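RNA polymerase sigma factor (Bartonella quintana, PDB 5UXX) probably directs RNA polymerase to its promoters as a DNA-binding sigma-70 factor of the ECF subfamily. Local coordinates at residues Lys43-Gln48 against Trp60-Ile64. Numbering follows the deposited sequence.
Sequences KAWAKQ and WLFTI
Ala-44 and Trp-60 meet at the end of helix 33-46, a small methyl set against a broad indole. The methyl of Ala-44 is met by three apolar groups of residues 60-64: CD2 of Leu-61 at 3.6 Å, CZ3 of Trp-60 at 3.9 Å and CD1 of Ile-64 at 4.0 Å. With CG of Trp-60 turned anti to its own backbone N (chi1 -175°), the indole reaches across to the place where helix 33-46 gives out, its six-membered ring leading. The carbonyl oxygen of Ala-44 lies at the edge of that ring, in its plane, 3.5 Å from CH2. A second carbonyl, O of Lys-47, comes in obliquely, 3.4 Å from CZ2, and is also hydrogen-bonded to Ser-50 OG. One face of the indole carries CD1 of Ile-64, set off toward the rim. The extended Ile-64 side chain (chi2 175°) brings this methyl forward, while its CG2 branch rests 4.1 Å from CB of Lys-43. Lys-47 lays its CB against CZ2 of Trp-60, and its chain carries NZ to 4.3 Å from CG1 of Ile-64; Lys-43 contributes mainly its CB, its amine leading away to a weak, long ion pair with Glu-68. Within residues 43-48, NE2 of Gln-48 stands over one face of the Trp-45 indole, toward its rim, and donates to Trp-45 O, in the carbonyl plane and on a lone pair, at 2.8 Å. Leu-61 continues onto Leu-12 and Val-15 of helix 7-26, and Phe-51 meets Trp-60 edge-to-face. Such apolar packing joins helices 33-46 and 57-81 within the helical bundle of sigma-70 region 2.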
ATOM      1  N   LYS A  43      15.902   1.584   2.733  1.00 33.23           N
ATOM      2  CA  LYS A  43      16.157   2.621   1.739  1.00 31.82           C
ATOM      3  C   LYS A  43      15.794   4.002   2.275  1.00 33.11           C
ATOM      4  O   LYS A  43      16.498   4.979   2.023  1.00 37.16           O
ATOM      5  CB  LYS A  43      15.383   2.338   0.451  1.00 30.86           C
ATOM      6  CG  LYS A  43      15.841   1.089  -0.283  1.00 39.48           C
ATOM      7  CD  LYS A  43      15.041   0.874  -1.558  1.00 46.64           C
ATOM      8  CE  LYS A  43      15.368  -0.467  -2.193  1.00 48.06           C
ATOM      9  NZ  LYS A  43      16.801  -0.569  -2.581  1.00 51.26           N
ATOM     10  N   ALA A  44      14.691   4.075   3.014  1.00 31.24           N
ATOM     11  CA  ALA A  44      14.228   5.339   3.571  1.00 31.17           C
ATOM     12  C   ALA A  44      15.199   5.867   4.619  1.00 27.51           C
ATOM     13  O   ALA A  44      15.420   7.073   4.720  1.00 26.45           O
ATOM     14  CB  ALA A  44      12.841   5.176   4.171  1.00 24.10           C
ATOM     15  N   TRP A  45      15.777   4.959   5.399  1.00 27.08           N
ATOM     16  CA  TRP A  45      16.744   5.346   6.419  1.00 30.99           C
ATOM     17  C   TRP A  45      18.004   5.923   5.785  1.00 31.85           C
ATOM     18  O   TRP A  45      18.592   6.871   6.301  1.00 31.14           O
ATOM     19  CB  TRP A  45      17.100   4.155   7.309  1.00 30.96           C
ATOM     20  CG  TRP A  45      17.847   4.551   8.545  1.00 38.82           C
ATOM     21  CD1 TRP A  45      19.198   4.685   8.677  1.00 35.76           C
ATOM     22  CD2 TRP A  45      17.284   4.887   9.818  1.00 40.06           C
ATOM     23  NE1 TRP A  45      19.512   5.073   9.956  1.00 41.97           N
ATOM     24  CE2 TRP A  45      18.353   5.205  10.677  1.00 44.35           C
ATOM     25  CE3 TRP A  45      15.978   4.946  10.316  1.00 43.01           C
ATOM     26  CZ2 TRP A  45      18.160   5.576  12.006  1.00 48.02           C
ATOM     27  CZ3 TRP A  45      15.787   5.314  11.637  1.00 48.40           C
ATOM     28  CH2 TRP A  45      16.873   5.624  12.466  1.00 48.98           C
ATOM     29  N   ALA A  46      18.419   5.340   4.665  1.00 34.00           N
ATOM     30  CA  ALA A  46      19.606   5.808   3.963  1.00 31.76           C
ATOM     31  C   ALA A  46      19.358   7.145   3.266  1.00 33.46           C
ATOM     32  O   ALA A  46      20.249   7.991   3.200  1.00 32.52           O
ATOM     33  CB  ALA A  46      20.069   4.765   2.956  1.00 33.22           C
ATOM     34  N   LYS A  47      18.145   7.336   2.756  1.00 29.44           N
ATOM     35  CA  LYS A  47      17.810   8.552   2.017  1.00 29.78           C
ATOM     36  C   LYS A  47      17.077   9.584   2.868  1.00 33.15           C
ATOM     37  O   LYS A  47      16.549  10.563   2.339  1.00 38.47           O
ATOM     38  CB  LYS A  47      16.947   8.207   0.801  1.00 29.62           C
ATOM     39  CG  LYS A  47      17.551   7.182  -0.140  1.00 48.19           C
ATOM     40  CD  LYS A  47      16.490   6.617  -1.072  1.00 47.76           C
ATOM     41  CE  LYS A  47      16.113   7.608  -2.160  1.00 53.29           C
ATOM     42  NZ  LYS A  47      14.818   7.259  -2.811  1.00 54.06           N
ATOM     43  N   GLN A  48      17.051   9.368   4.180  1.00 30.44           N
ATOM     44  CA  GLN A  48      16.281  10.213   5.092  1.00 31.30           C
ATOM     45  C   GLN A  48      16.669  11.689   5.013  1.00 34.89           C
ATOM     46  O   GLN A  48      15.842  12.566   5.253  1.00 35.27           O
ATOM     47  CB  GLN A  48      16.412   9.710   6.534  1.00 32.49           C
ATOM     48  CG  GLN A  48      17.780   9.855   7.163  1.00 31.19           C
ATOM     49  CD  GLN A  48      17.789   9.375   8.601  1.00 37.92           C
ATOM     50  OE1 GLN A  48      17.372  10.093   9.510  1.00 47.36           O
ATOM     51  NE2 GLN A  48      18.252   8.147   8.812  1.00 34.58           N
ATOM     52  N   TRP A  60       6.145  10.323   0.820  1.00 22.81           N
ATOM     53  CA  TRP A  60       7.546  10.067   0.507  1.00 24.35           C
ATOM     54  C   TRP A  60       7.883   8.594   0.720  1.00 25.72           C
ATOM     55  O   TRP A  60       8.562   7.975  -0.099  1.00 29.70           O
ATOM     56  CB  TRP A  60       8.452  10.953   1.366  1.00 18.55           C
ATOM     57  CG  TRP A  60       9.909  10.856   1.030  1.00 24.26           C
ATOM     58  CD1 TRP A  60      10.536  11.399  -0.052  1.00 25.42           C
ATOM     59  CD2 TRP A  60      10.924  10.184   1.787  1.00 28.45           C
ATOM     60  NE1 TRP A  60      11.877  11.104  -0.020  1.00 29.28           N
ATOM     61  CE2 TRP A  60      12.142  10.359   1.099  1.00 30.76           C
ATOM     62  CE3 TRP A  60      10.922   9.450   2.977  1.00 25.88           C
ATOM     63  CZ2 TRP A  60      13.344   9.827   1.561  1.00 30.53           C
ATOM     64  CZ3 TRP A  60      12.117   8.923   3.434  1.00 27.41           C
ATOM     65  CH2 TRP A  60      13.311   9.114   2.727  1.00 29.42           C
ATOM     66  N   LEU A  61       7.395   8.040   1.826  1.00 24.51           N
ATOM     67  CA  LEU A  61       7.641   6.644   2.170  1.00 22.83           C
ATOM     68  C   LEU A  61       6.899   5.695   1.234  1.00 25.11           C
ATOM     69  O   LEU A  61       7.451   4.685   0.797  1.00 27.78           O
ATOM     70  CB  LEU A  61       7.235   6.377   3.620  1.00 25.21           C
ATOM     71  CG  LEU A  61       8.113   7.044   4.681  1.00 30.89           C
ATOM     72  CD1 LEU A  61       7.491   6.917   6.061  1.00 32.91           C
ATOM     73  CD2 LEU A  61       9.507   6.446   4.667  1.00 29.89           C
ATOM     74  N   PHE A  62       5.645   6.023   0.935  1.00 21.66           N
ATOM     75  CA  PHE A  62       4.827   5.209   0.042  1.00 17.89           C
ATOM     76  C   PHE A  62       5.413   5.167  -1.365  1.00 24.95           C
ATOM     77  O   PHE A  62       5.321   4.152  -2.054  1.00 27.23           O
ATOM     78  CB  PHE A  62       3.391   5.736  -0.005  1.00 18.35           C
ATOM     79  CG  PHE A  62       2.506   5.202   1.091  1.00 19.48           C
ATOM     80  CD1 PHE A  62       2.920   5.221   2.413  1.00 14.29           C
ATOM     81  CD2 PHE A  62       1.254   4.687   0.794  1.00 18.67           C
ATOM     82  CE1 PHE A  62       2.104   4.732   3.418  1.00 17.09           C
ATOM     83  CE2 PHE A  62       0.433   4.197   1.795  1.00 15.92           C
ATOM     84  CZ  PHE A  62       0.859   4.220   3.107  1.00 17.63           C
ATOM     85  N   THR A  63       6.014   6.276  -1.784  1.00 26.83           N
ATOM     86  CA  THR A  63       6.651   6.363  -3.093  1.00 21.49           C
ATOM     87  C   THR A  63       7.809   5.375  -3.208  1.00 25.27           C
ATOM     88  O   THR A  63       7.973   4.711  -4.233  1.00 26.00           O
ATOM     89  CB  THR A  63       7.169   7.786  -3.375  1.00 27.99           C
ATOM     90  OG1 THR A  63       6.091   8.722  -3.253  1.00 26.06           O
ATOM     91  CG2 THR A  63       7.756   7.876  -4.777  1.00 22.99           C
ATOM     92  N   ILE A  64       8.610   5.283  -2.151  1.00 20.59           N
ATOM     93  CA  ILE A  64       9.736   4.355  -2.124  1.00 21.77           C
ATOM     94  C   ILE A  64       9.262   2.907  -2.218  1.00 26.63           C
ATOM     95  O   ILE A  64       9.809   2.117  -2.990  1.00 24.45           O
ATOM     96  CB  ILE A  64      10.578   4.532  -0.846  1.00 27.62           C
ATOM     97  CG1 ILE A  64      11.219   5.922  -0.822  1.00 25.45           C
ATOM     98  CG2 ILE A  64      11.645   3.452  -0.752  1.00 23.05           C
ATOM     99  CD1 ILE A  64      11.977   6.224   0.454  1.00 28.86           C
TER